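Local coordinates for glycosyl hydrolase, family 38 (Enterococcus faecalis, PDB 5KBP), which probably hydrolyses terminal alpha-mannosyl linkages of carbohydrates, as a metal-dependent alpha-mannosidase of glycoside hydrolase family 38, at residues D475-K478 / D479-R482; K595-P599 / V600-Y604; P879-E882 / V883-L887. One frame throughout, in Å; residues are numbered along the deposited sequence.

Contact 1: D475-K478 / D479-R482; sequences DLPK and DAFR. With SO4 (sulfate ion), chain L.
P477 lays its ring against the returning limb of the loop 475-482. Its CB lies 3.8 Å from OD1 of D479, a carboxylate that chi1 of 58° places between the backbone N and carbonyl carbon of its own residue. CG makes the closest approach of the ring, 3.3 Å from the carbonyl O of F481, and also an apolar contact with CB of A480 at 4.0 Å. CD stays 3.4 Å from the same F481 O. No hydrogen bond spans the two limbs; they run back along each other as the loop joining strand 463-475 to strand 483-499, in the first of the family 38 C-terminal domains. Closer to the strands, the side chains of L476 and R482 cross at a slant, CD2 of L476 3.7 Å from CB of R482, and CA of R482 makes a bent CA-H...O contact with O of D475. Chi1 of 53° sets CG of R482 above the centre of the F481 ring, and the extended chain carries its guanidinium against CZ of that ring. The guanidinium also makes a cation-pi contact with W760 of the second subunit. The N-H of L476 points almost straight (179°) at O4 of a sulfate, probably from the crystallisation liquor, 2.6 Å from N. R428 holds the polar end of D475, and the ammonium of K478 forms salt bridges with E385 of its own chain and E34 of the second subunit.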
ATOM      1  N   ASP A 475       6.425 -21.366  16.178  1.00 58.56           N
ATOM      2  CA  ASP A 475       7.458 -20.520  16.750  1.00 58.90           C
ATOM      3  C   ASP A 475       8.516 -20.236  15.696  1.00 55.00           C
ATOM      4  O   ASP A 475       8.807 -21.080  14.842  1.00 51.23           O
ATOM      5  CB  ASP A 475       8.113 -21.168  17.977  1.00 64.79           C
ATOM      6  CG  ASP A 475       7.247 -21.077  19.216  1.00 67.23           C
ATOM      7  OD1 ASP A 475       6.258 -20.315  19.196  1.00 72.22           O
ATOM      8  OD2 ASP A 475       7.564 -21.756  20.214  1.00 67.16           O
ATOM      9  N   LEU A 476       9.089 -19.035  15.763  1.00 50.94           N
ATOM     10  CA  LEU A 476      10.156 -18.605  14.864  1.00 52.70           C
ATOM     11  C   LEU A 476      11.390 -18.307  15.707  1.00 50.14           C
ATOM     12  O   LEU A 476      11.664 -17.143  16.040  1.00 59.85           O
ATOM     13  CB  LEU A 476       9.731 -17.392  14.037  1.00 51.64           C
ATOM     14  CG  LEU A 476       8.486 -17.599  13.172  1.00 54.28           C
ATOM     15  CD1 LEU A 476       8.188 -16.353  12.354  1.00 55.15           C
ATOM     16  CD2 LEU A 476       8.647 -18.813  12.266  1.00 42.83           C
ATOM     17  N   PRO A 477      12.152 -19.333  16.081  1.00 57.36           N
ATOM     18  CA  PRO A 477      13.356 -19.103  16.884  1.00 63.12           C
ATOM     19  C   PRO A 477      14.423 -18.364  16.091  1.00 70.20           C
ATOM     20  O   PRO A 477      14.464 -18.399  14.859  1.00 71.61           O
ATOM     21  CB  PRO A 477      13.815 -20.518  17.253  1.00 62.78           C
ATOM     22  CG  PRO A 477      13.260 -21.382  16.170  1.00 60.25           C
ATOM     23  CD  PRO A 477      11.946 -20.761  15.785  1.00 56.05           C
ATOM     24  N   LYS A 478      15.297 -17.682  16.828  1.00 68.38           N
ATOM     25  CA  LYS A 478      16.333 -16.853  16.227  1.00 68.46           C
ATOM     26  C   LYS A 478      17.538 -17.650  15.746  1.00 66.50           C
ATOM     27  O   LYS A 478      18.472 -17.053  15.199  1.00 71.16           O
ATOM     28  CB  LYS A 478      16.794 -15.789  17.227  1.00 61.33           C
ATOM     29  CG  LYS A 478      15.679 -14.888  17.718  1.00 57.02           C
ATOM     30  CD  LYS A 478      15.040 -14.138  16.565  1.00 51.57           C
ATOM     31  CE  LYS A 478      13.834 -13.346  17.029  1.00 54.61           C
ATOM     32  NZ  LYS A 478      13.246 -12.539  15.926  1.00 56.69           N
ATOM     33  N   ASP A 479      17.542 -18.973  15.923  1.00 57.54           N
ATOM     34  CA  ASP A 479      18.711 -19.766  15.567  1.00 64.72           C
ATOM     35  C   ASP A 479      18.360 -21.092  14.905  1.00 67.88           C
ATOM     36  O   ASP A 479      19.254 -21.933  14.737  1.00 72.75           O
ATOM     37  CB  ASP A 479      19.571 -20.026  16.809  1.00 80.89           C
ATOM     38  CG  ASP A 479      18.804 -20.736  17.908  1.00 92.47           C
ATOM     39  OD1 ASP A 479      17.570 -20.558  17.983  1.00 90.85           O
ATOM     40  OD2 ASP A 479      19.433 -21.472  18.698  1.00 89.55           O
ATOM     41  N   ALA A 480      17.105 -21.316  14.524  1.00 64.44           N
ATOM     42  CA  ALA A 480      16.708 -22.590  13.943  1.00 65.93           C
ATOM     43  C   ALA A 480      15.510 -22.376  13.027  1.00 61.17           C
ATOM     44  O   ALA A 480      15.015 -21.258  12.861  1.00 60.80           O
ATOM     45  CB  ALA A 480      16.398 -23.620  15.034  1.00 55.73           C
ATOM     46  N   PHE A 481      15.045 -23.473  12.435  1.00 62.58           N
ATOM     47  CA  PHE A 481      13.911 -23.451  11.526  1.00 60.58           C
ATOM     48  C   PHE A 481      12.615 -23.194  12.298  1.00 64.40           C
ATOM     49  O   PHE A 481      12.569 -23.243  13.531  1.00 63.99           O
ATOM     50  CB  PHE A 481      13.839 -24.773  10.758  1.00 54.61           C
ATOM     51  CG  PHE A 481      12.914 -24.748   9.575  1.00 62.03           C
ATOM     52  CD1 PHE A 481      12.920 -23.681   8.693  1.00 66.71           C
ATOM     53  CD2 PHE A 481      12.051 -25.806   9.335  1.00 58.50           C
ATOM     54  CE1 PHE A 481      12.074 -23.662   7.599  1.00 69.20           C
ATOM     55  CE2 PHE A 481      11.201 -25.791   8.243  1.00 63.26           C
ATOM     56  CZ  PHE A 481      11.215 -24.719   7.374  1.00 69.38           C
ATOM     57  N   ARG A 482      11.553 -22.901  11.550  1.00 64.40           N
ATOM     58  CA  ARG A 482      10.241 -22.713  12.154  1.00 61.25           C
ATOM     59  C   ARG A 482       9.798 -23.984  12.870  1.00 64.21           C
ATOM     60  O   ARG A 482      10.190 -25.098  12.510  1.00 67.28           O
ATOM     61  CB  ARG A 482       9.215 -22.323  11.090  1.00 55.10           C
ATOM     62  CG  ARG A 482       9.155 -23.278   9.911  1.00 58.90           C
ATOM     63  CD  ARG A 482       7.948 -22.994   9.035  1.00 58.02           C
ATOM     64  NE  ARG A 482       7.832 -23.946   7.934  1.00 59.59           N
ATOM     65  CZ  ARG A 482       8.122 -23.666   6.667  1.00 57.61           C
ATOM     66  NH1 ARG A 482       8.544 -22.455   6.327  1.00 55.37           N
ATOM     67  NH2 ARG A 482       7.985 -24.601   5.737  1.00 49.25           N
TER
HETATM   68  S   SO4 L 910       8.556 -16.941  18.936  0.87122.64           S
HETATM   69  O1  SO4 L 910       9.995 -16.955  19.173  0.87121.80           O
HETATM   70  O2  SO4 L 910       7.901 -17.853  19.870  0.87124.91           O
HETATM   71  O3  SO4 L 910       8.043 -15.588  19.136  0.87124.04           O
HETATM   72  O4  SO4 L 910       8.283 -17.369  17.567  0.87119.18           O

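Contact 2: K595-P599 / V600-Y604; sequences KENSP and VKASY
E596 and S603 stand on one face of the hairpin 591-597/601-613, their side chains turned to each other across the strands. The hydroxyl OG of S603, placed by chi1 of 67° between its own backbone N and carbonyl carbon, donates to OE1 of E596 at 3.2 Å, meeting the carboxylate on its anti side and somewhat out of its plane. The other oxygen, OE2, leans to the extended chain of K601, which passes E596 at an angle; NZ of K601 stays 4.2 Å from OE2 of E596, too far for a salt bridge. In the backbone, K595 and E596 together oppose the single residue S603, a classic beta bulge: N of K595 donates to S603 O at 3.0 Å, N of E596 reaches the same oxygen only weakly, and S603 N returns a bond to E596 O. On the opposite face N597 stands beside A602, its non-hydrogen-bonded partner, OD1 of N597 3.9 Å from CB of A602, and its amide oxygen takes the N-H of A523. At the turn, OG of S598 gives a 2.7 Å bond to K601 O, in the carbonyl plane on a lone pair. Both serine hydroxyls are thus spent as donors within the hairpin, and the nearby ammonium of K601 would probably favour a charged carboxylate on E596.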
ATOM      1  N   LYS A 595     -24.667  -9.114  28.991  1.00 56.85           N
ATOM      2  CA  LYS A 595     -23.741 -10.094  28.435  1.00 59.69           C
ATOM      3  C   LYS A 595     -22.834 -10.706  29.495  1.00 65.42           C
ATOM      4  O   LYS A 595     -22.689 -11.930  29.557  1.00 76.59           O
ATOM      5  CB  LYS A 595     -22.895  -9.450  27.328  1.00 62.02           C
ATOM      6  CG  LYS A 595     -23.687  -9.042  26.097  1.00 66.40           C
ATOM      7  CD  LYS A 595     -24.297 -10.251  25.411  1.00 68.47           C
ATOM      8  CE  LYS A 595     -25.096  -9.850  24.184  1.00 73.16           C
ATOM      9  NZ  LYS A 595     -25.696 -11.031  23.505  1.00 77.82           N
ATOM     10  N   GLU A 596     -22.212  -9.876  30.325  1.00 64.86           N
ATOM     11  CA  GLU A 596     -21.345 -10.346  31.394  1.00 66.79           C
ATOM     12  C   GLU A 596     -21.811  -9.769  32.721  1.00 61.37           C
ATOM     13  O   GLU A 596     -22.315  -8.645  32.785  1.00 60.02           O
ATOM     14  CB  GLU A 596     -19.882  -9.959  31.141  1.00 75.47           C
ATOM     15  CG  GLU A 596     -19.241 -10.671  29.959  1.00 87.78           C
ATOM     16  CD  GLU A 596     -17.939 -10.025  29.525  1.00 98.85           C
ATOM     17  OE1 GLU A 596     -17.990  -9.015  28.793  1.00 99.76           O
ATOM     18  OE2 GLU A 596     -16.864 -10.523  29.922  1.00101.44           O
ATOM     19  N   ASN A 597     -21.641 -10.553  33.783  1.00 60.99           N
ATOM     20  CA  ASN A 597     -21.981 -10.101  35.129  1.00 49.32           C
ATOM     21  C   ASN A 597     -21.130 -10.868  36.128  1.00 63.67           C
ATOM     22  O   ASN A 597     -21.233 -12.094  36.223  1.00 71.51           O
ATOM     23  CB  ASN A 597     -23.470 -10.296  35.423  1.00 58.66           C
ATOM     24  CG  ASN A 597     -23.916  -9.565  36.676  1.00 62.32           C
ATOM     25  OD1 ASN A 597     -23.174  -8.755  37.234  1.00 66.19           O
ATOM     26  ND2 ASN A 597     -25.136  -9.842  37.122  1.00 63.02           N
ATOM     27  N   SER A 598     -20.298 -10.143  36.865  1.00 65.02           N
ATOM     28  CA  SER A 598     -19.397 -10.736  37.843  1.00 58.60           C
ATOM     29  C   SER A 598     -19.148  -9.700  38.929  1.00 62.03           C
ATOM     30  O   SER A 598     -19.497  -8.527  38.770  1.00 68.58           O
ATOM     31  CB  SER A 598     -18.080 -11.175  37.193  1.00 50.75           C
ATOM     32  OG  SER A 598     -17.286 -10.055  36.842  1.00 57.90           O
ATOM     33  N   PRO A 599     -18.560 -10.112  40.057  1.00 61.65           N
ATOM     34  CA  PRO A 599     -18.232  -9.124  41.099  1.00 65.51           C
ATOM     35  C   PRO A 599     -17.229  -8.070  40.658  1.00 65.06           C
ATOM     36  O   PRO A 599     -17.111  -7.036  41.330  1.00 76.31           O
ATOM     37  CB  PRO A 599     -17.670  -9.988  42.235  1.00 68.77           C
ATOM     38  CG  PRO A 599     -18.303 -11.317  42.036  1.00 73.41           C
ATOM     39  CD  PRO A 599     -18.408 -11.493  40.549  1.00 61.84           C
ATOM     40  N   VAL A 600     -16.509  -8.284  39.559  1.00 59.05           N
ATOM     41  CA  VAL A 600     -15.470  -7.357  39.125  1.00 63.25           C
ATOM     42  C   VAL A 600     -15.758  -6.716  37.777  1.00 61.57           C
ATOM     43  O   VAL A 600     -15.101  -5.722  37.433  1.00 61.63           O
ATOM     44  CB  VAL A 600     -14.085  -8.039  39.091  1.00 57.77           C
ATOM     45  CG1 VAL A 600     -13.732  -8.601  40.459  1.00 57.38           C
ATOM     46  CG2 VAL A 600     -14.056  -9.130  38.032  1.00 52.46           C
ATOM     47  N   LYS A 601     -16.707  -7.233  36.997  1.00 62.96           N
ATOM     48  CA  LYS A 601     -16.930  -6.711  35.657  1.00 66.24           C
ATOM     49  C   LYS A 601     -18.319  -7.110  35.178  1.00 69.96           C
ATOM     50  O   LYS A 601     -18.746  -8.250  35.375  1.00 72.42           O
ATOM     51  CB  LYS A 601     -15.861  -7.225  34.684  1.00 58.15           C
ATOM     52  CG  LYS A 601     -16.030  -6.754  33.250  1.00 56.47           C
ATOM     53  CD  LYS A 601     -14.944  -7.333  32.359  1.00 56.12           C
ATOM     54  CE  LYS A 601     -15.128  -6.910  30.913  1.00 65.48           C
ATOM     55  NZ  LYS A 601     -14.053  -7.462  30.042  1.00 75.10           N
ATOM     56  N   ALA A 602     -19.010  -6.161  34.549  1.00 62.12           N
ATOM     57  CA  ALA A 602     -20.324  -6.402  33.973  1.00 58.07           C
ATOM     58  C   ALA A 602     -20.469  -5.555  32.718  1.00 61.42           C
ATOM     59  O   ALA A 602     -19.950  -4.439  32.642  1.00 58.73           O
ATOM     60  CB  ALA A 602     -21.447  -6.082  34.965  1.00 54.48           C
ATOM     61  N   SER A 603     -21.180  -6.098  31.730  1.00 57.86           N
ATOM     62  CA  SER A 603     -21.368  -5.418  30.457  1.00 60.22           C
ATOM     63  C   SER A 603     -22.784  -5.647  29.950  1.00 62.41           C
ATOM     64  O   SER A 603     -23.369  -6.715  30.148  1.00 58.51           O
ATOM     65  CB  SER A 603     -20.359  -5.896  29.402  1.00 57.13           C
ATOM     66  OG  SER A 603     -20.601  -7.245  29.043  1.00 67.33           O
ATOM     67  N   TYR A 604     -23.323  -4.625  29.288  1.00 57.63           N
ATOM     68  CA  TYR A 604     -24.642  -4.672  28.672  1.00 58.48           C
ATOM     69  C   TYR A 604     -24.526  -4.414  27.177  1.00 59.99           C
ATOM     70  O   TYR A 604     -23.688  -3.620  26.737  1.00 58.75           O
ATOM     71  CB  TYR A 604     -25.583  -3.630  29.289  1.00 58.14           C
ATOM     72  CG  TYR A 604     -26.270  -4.072  30.560  1.00 65.19           C
ATOM     73  CD1 TYR A 604     -25.592  -4.090  31.770  1.00 61.05           C
ATOM     74  CD2 TYR A 604     -27.604  -4.456  30.551  1.00 68.19           C
ATOM     75  CE1 TYR A 604     -26.220  -4.487  32.933  1.00 61.99           C
ATOM     76  CE2 TYR A 604     -28.241  -4.854  31.711  1.00 71.83           C
ATOM     77  CZ  TYR A 604     -27.542  -4.867  32.898  1.00 70.57           C
ATOM     78  OH  TYR A 604     -28.167  -5.259  34.058  1.00 73.03           O
TER

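Contact 3: P879-E882 / V883-L887; sequences PAIE and VDAPL
With chi1 of -73°, I881 carries CG2 anti to its backbone N, which brings that methyl against CB of A885 at 3.7 Å. D884 is turned differently: chi1 of 50° puts its carboxylate between the backbone N and carbonyl carbon, and OD1 of D884 comes back to 3.3 Å from CB of E882. The glutamate bends at its second torsion, and its carboxylate is turned off from the turn; OE1 of E882 still lies 4.7 Å from OD1 of D884, so the like charges probably repel mildly. E882 to A885 form a type I beta turn, with I881 just before it, in the loop between strands 864-870 and 892-897 of the C-terminal beta-sandwich domain. Its closing bond runs from N of A885 to O of E882, 3.1 Å long and fairly straight at 159°, although the donor stands well above the carbonyl plane. CB of A885 also rests 3.3 Å from that same carbonyl O. V883, at the second position of the turn, directs its side chain mainly away from E882 and packs on A866, while I881 touches L869 of the same strand. R893 donates from NH1 to O of A885, the last residue of the turn, and from NH2 to O of P886.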
ATOM      1  N   PRO A 879      20.106  27.690  29.133  1.00 79.85           N
ATOM      2  CA  PRO A 879      20.799  27.154  30.311  1.00 79.84           C
ATOM      3  C   PRO A 879      20.065  25.975  30.949  1.00 79.46           C
ATOM      4  O   PRO A 879      18.889  25.749  30.660  1.00 84.33           O
ATOM      5  CB  PRO A 879      20.834  28.349  31.261  1.00 76.49           C
ATOM      6  CG  PRO A 879      19.605  29.115  30.920  1.00 79.15           C
ATOM      7  CD  PRO A 879      19.418  28.958  29.431  1.00 76.21           C
ATOM      8  N   ALA A 880      20.759  25.240  31.812  1.00 77.29           N
ATOM      9  CA  ALA A 880      20.203  24.030  32.396  1.00 74.56           C
ATOM     10  C   ALA A 880      19.179  24.357  33.478  1.00 71.83           C
ATOM     11  O   ALA A 880      19.235  25.407  34.124  1.00 68.19           O
ATOM     12  CB  ALA A 880      21.315  23.161  32.985  1.00 71.82           C
ATOM     13  N   ILE A 881      18.234  23.438  33.663  1.00 67.60           N
ATOM     14  CA  ILE A 881      17.254  23.500  34.740  1.00 68.41           C
ATOM     15  C   ILE A 881      17.468  22.282  35.628  1.00 67.49           C
ATOM     16  O   ILE A 881      17.640  21.166  35.124  1.00 69.05           O
ATOM     17  CB  ILE A 881      15.808  23.549  34.204  1.00 64.58           C
ATOM     18  CG1 ILE A 881      15.498  24.917  33.585  1.00 56.29           C
ATOM     19  CG2 ILE A 881      14.807  23.243  35.308  1.00 65.65           C
ATOM     20  CD1 ILE A 881      15.926  25.064  32.140  1.00 60.73           C
ATOM     21  N   GLU A 882      17.476  22.502  36.942  1.00 61.45           N
ATOM     22  CA  GLU A 882      17.714  21.417  37.885  1.00 61.27           C
ATOM     23  C   GLU A 882      16.667  20.323  37.726  1.00 62.57           C
ATOM     24  O   GLU A 882      15.492  20.595  37.466  1.00 70.60           O
ATOM     25  CB  GLU A 882      17.704  21.957  39.316  1.00 67.86           C
ATOM     26  CG  GLU A 882      18.694  23.087  39.552  1.00 74.78           C
ATOM     27  CD  GLU A 882      20.135  22.629  39.460  1.00 83.09           C
ATOM     28  OE1 GLU A 882      20.613  21.968  40.406  1.00 86.80           O
ATOM     29  OE2 GLU A 882      20.792  22.924  38.438  1.00 82.46           O
ATOM     30  N   VAL A 883      17.105  19.070  37.879  1.00 59.24           N
ATOM     31  CA  VAL A 883      16.201  17.938  37.716  1.00 57.38           C
ATOM     32  C   VAL A 883      15.130  17.908  38.797  1.00 63.03           C
ATOM     33  O   VAL A 883      14.058  17.331  38.585  1.00 65.38           O
ATOM     34  CB  VAL A 883      16.991  16.616  37.700  1.00 55.26           C
ATOM     35  CG1 VAL A 883      17.943  16.579  36.511  1.00 48.23           C
ATOM     36  CG2 VAL A 883      17.748  16.431  39.007  1.00 51.00           C
ATOM     37  N   ASP A 884      15.389  18.515  39.954  1.00 66.55           N
ATOM     38  CA  ASP A 884      14.415  18.589  41.033  1.00 68.26           C
ATOM     39  C   ASP A 884      13.629  19.892  41.033  1.00 61.60           C
ATOM     40  O   ASP A 884      12.836  20.121  41.952  1.00 66.73           O
ATOM     41  CB  ASP A 884      15.107  18.399  42.389  1.00 72.53           C
ATOM     42  CG  ASP A 884      16.324  19.292  42.560  1.00 79.69           C
ATOM     43  OD1 ASP A 884      16.413  20.331  41.874  1.00 81.27           O
ATOM     44  OD2 ASP A 884      17.192  18.952  43.390  1.00 83.85           O
ATOM     45  N   ALA A 885      13.832  20.749  40.035  1.00 53.29           N
ATOM     46  CA  ALA A 885      13.077  21.987  39.956  1.00 54.09           C
ATOM     47  C   ALA A 885      11.600  21.688  39.709  1.00 66.36           C
ATOM     48  O   ALA A 885      11.260  20.707  39.041  1.00 69.63           O
ATOM     49  CB  ALA A 885      13.620  22.879  38.844  1.00 53.75           C
ATOM     50  N   PRO A 886      10.701  22.512  40.247  1.00 68.89           N
ATOM     51  CA  PRO A 886       9.270  22.267  40.045  1.00 67.77           C
ATOM     52  C   PRO A 886       8.884  22.388  38.578  1.00 65.65           C
ATOM     53  O   PRO A 886       9.476  23.154  37.814  1.00 56.38           O
ATOM     54  CB  PRO A 886       8.598  23.353  40.894  1.00 66.20           C
ATOM     55  CG  PRO A 886       9.641  24.420  41.039  1.00 67.34           C
ATOM     56  CD  PRO A 886      10.947  23.691  41.095  1.00 64.38           C
ATOM     57  N   LEU A 887       7.881  21.606  38.188  1.00 65.37           N
ATOM     58  CA  LEU A 887       7.393  21.636  36.816  1.00 55.25           C
ATOM     59  C   LEU A 887       6.597  22.915  36.587  1.00 61.21           C
ATOM     60  O   LEU A 887       5.592  23.159  37.262  1.00 65.83           O
ATOM     61  CB  LEU A 887       6.537  20.405  36.535  1.00 44.59           C
ATOM     62  CG  LEU A 887       6.179  20.133  35.074  1.00 50.12           C
ATOM     63  CD1 LEU A 887       7.436  20.021  34.228  1.00 49.63           C
ATOM     64  CD2 LEU A 887       5.344  18.868  34.964  1.00 46.75           C
TER

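Contacts 1, 2 and 3 follow one another along the chain and fall in three different C-terminal domains of the family 38 architecture. None touches another: contact 1 is about 41 Å from contact 2 and about 48 Å from contact 3, centre to centre, and even the closest pair, contacts 1 and 2, keep their nearest atoms about 26 Å apart. Each is a local bend joining consecutive strands, but only contact 2 is a tight hairpin at the edge of a large antiparallel sheet. Contact 1 alone meets the second subunit and lies beside bound sulfate. All three lie away from F253 and Y256, which bind calcium in this protein, though no calcium is bound to this chain here.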